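Local atomic coordinates of CELL WALL surface anchor family protein (Streptococcus pneumoniae, PDB entry 2WW8), a protein that serves as the pilus adhesin of this bacterium, probably attaching it to host cells through an integrin-like domain. Residues E267-L272 against L324-N329. Residues are numbered along the deposited sequence; the frame is centred on the assembly and turned at random. Where two conformers were deposited one is given.
Sequences ENRVAL and LTNDKN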
# COMPACT_ATOMS: atom_id res chain seq x y z
N GLU A 267 -19.34 5.11 -19.69
CA GLU A 267 -20.21 5.32 -20.85
C GLU A 267 -19.80 6.35 -21.91
O GLU A 267 -20.30 6.33 -23.06
CB GLU A 267 -21.65 5.63 -20.45
CG GLU A 267 -22.17 4.81 -19.30
CD GLU A 267 -23.07 3.77 -19.84
OE1 GLU A 267 -22.51 3.06 -20.72
OE2 GLU A 267 -24.27 3.70 -19.41
N ASN A 268 -18.85 7.22 -21.57
CA ASN A 268 -18.56 8.36 -22.42
C ASN A 268 -17.56 7.83 -23.42
O ASN A 268 -16.93 6.84 -23.14
CB ASN A 268 -17.97 9.51 -21.59
CG ASN A 268 -19.00 10.19 -20.69
OD1 ASN A 268 -20.21 10.07 -20.89
ND2 ASN A 268 -18.52 10.97 -19.74
N ARG A 269 -17.46 8.43 -24.61
CA ARG A 269 -16.47 7.96 -25.57
C ARG A 269 -15.71 9.18 -26.07
O ARG A 269 -16.27 10.28 -26.09
CB ARG A 269 -17.15 7.24 -26.74
CG ARG A 269 -17.64 5.80 -26.43
CD ARG A 269 -18.86 5.65 -27.35
NE ARG A 269 -18.52 5.08 -28.63
CZ ARG A 269 -19.07 5.37 -29.82
NH1 ARG A 269 -20.00 6.27 -30.02
NH2 ARG A 269 -18.64 4.71 -30.88
N VAL A 270 -14.44 9.00 -26.46
CA VAL A 270 -13.57 10.08 -26.94
C VAL A 270 -12.79 9.66 -28.20
O VAL A 270 -12.45 8.46 -28.36
CB VAL A 270 -12.54 10.52 -25.82
CG1 VAL A 270 -13.26 11.25 -24.73
CG2 VAL A 270 -11.72 9.37 -25.26
N ALA A 271 -12.48 10.63 -29.03
CA ALA A 271 -11.59 10.47 -30.17
C ALA A 271 -10.70 11.72 -30.19
O ALA A 271 -11.01 12.69 -29.54
CB ALA A 271 -12.45 10.43 -31.44
N LEU A 272 -9.62 11.72 -30.98
CA LEU A 272 -8.56 12.73 -30.93
C LEU A 272 -8.15 12.99 -32.37
O LEU A 272 -7.84 12.05 -33.15
CB LEU A 272 -7.37 12.21 -30.10
CG LEU A 272 -6.06 13.03 -30.27
CD1 LEU A 272 -6.24 14.45 -29.66
CD2 LEU A 272 -4.89 12.21 -29.64
N LEU A 324 -14.07 6.97 -31.92
CA LEU A 324 -14.74 7.20 -30.63
C LEU A 324 -14.61 5.91 -29.84
O LEU A 324 -14.97 4.83 -30.36
CB LEU A 324 -16.24 7.49 -30.83
CG LEU A 324 -16.51 8.94 -31.22
CD1 LEU A 324 -17.99 9.05 -31.48
CD2 LEU A 324 -16.02 9.86 -30.13
N THR A 325 -14.10 5.97 -28.61
CA THR A 325 -13.84 4.74 -27.87
C THR A 325 -14.07 4.97 -26.37
O THR A 325 -13.79 6.08 -25.89
CB THR A 325 -12.38 4.21 -28.04
OG1 THR A 325 -12.22 2.97 -27.34
CG2 THR A 325 -11.33 5.14 -27.48
N ASN A 326 -14.50 3.94 -25.64
CA ASN A 326 -14.49 3.96 -24.17
C ASN A 326 -13.75 2.74 -23.61
O ASN A 326 -13.83 2.41 -22.42
CB ASN A 326 -15.92 4.03 -23.60
CG ASN A 326 -16.73 2.76 -23.94
OD1 ASN A 326 -16.28 1.91 -24.68
ND2 ASN A 326 -17.91 2.63 -23.35
N ASP A 327 -13.04 2.04 -24.48
CA ASP A 327 -12.30 0.87 -24.00
C ASP A 327 -11.02 1.38 -23.27
O ASP A 327 -10.28 2.19 -23.83
CB ASP A 327 -11.91 0.02 -25.22
CG ASP A 327 -10.88 -1.05 -24.86
OD1 ASP A 327 -9.66 -0.78 -24.82
OD2 ASP A 327 -11.33 -2.17 -24.58
N LYS A 328 -10.78 0.93 -22.04
CA LYS A 328 -9.62 1.38 -21.24
C LYS A 328 -8.24 1.25 -21.91
O LYS A 328 -7.37 2.14 -21.77
CB LYS A 328 -9.60 0.65 -19.88
CG LYS A 328 -10.80 1.01 -18.95
CD LYS A 328 -11.15 2.53 -18.96
CE LYS A 328 -12.39 2.83 -18.07
NZ LYS A 328 -12.65 4.29 -17.89
N ASN A 329 -8.01 0.16 -22.64
CA ASN A 329 -6.75 -0.03 -23.33
C ASN A 329 -6.58 0.94 -24.50
O ASN A 329 -5.50 1.49 -24.75
CB ASN A 329 -6.64 -1.48 -23.83
CG ASN A 329 -6.29 -2.48 -22.72
OD1 ASN A 329 -6.97 -3.49 -22.59
ND2 ASN A 329 -5.25 -2.21 -21.91
O HOH W 1 -16.91 2.38 -28.89
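The guanidinium of Arg269 lies flat against an aliphatic chain: Leu324 CB sits over the centre of one face, 3.6 Å above the plane. This happens where the short strand 324-325 adds an antiparallel edge to the parallel sheet of the integrin-like, von Willebrand factor A-type domain, pairing with strand 269-275. Val270 and Thr325 form a hydrogen-bonded pair, with Val270 N reaching Thr325 O at 3.0 Å and Thr325 N returning to Val270 O at 3.0 Å. Both are beta-branched, a shape that suits extended backbone. Arginine suits its place by combining a long aliphatic stem with a charged end: Arg269 CG packs 3.8 Å from Asn326 CB, then bends at chi2 and chi3 (149° and 92°) carry the head across the leucine. There NH1 forms a salt bridge with Asp226 and a hydrogen bond to Gln373 O. Leu324 branches to serve two neighbours, its CD1 touching Arg269 NH1. Leu324 CD2 meets the small Ala271 CB at 3.8 Å, beside Ile369 of helix 359-373. Beyond the bridge the chain turns into helix 328-337, whose N-cap is Asp327; Thr325 OG1 hydrogen-bonds to Asp330 OD2 in that helix and also accepts from Asp327 N at 3.1 Å, closing an ST turn.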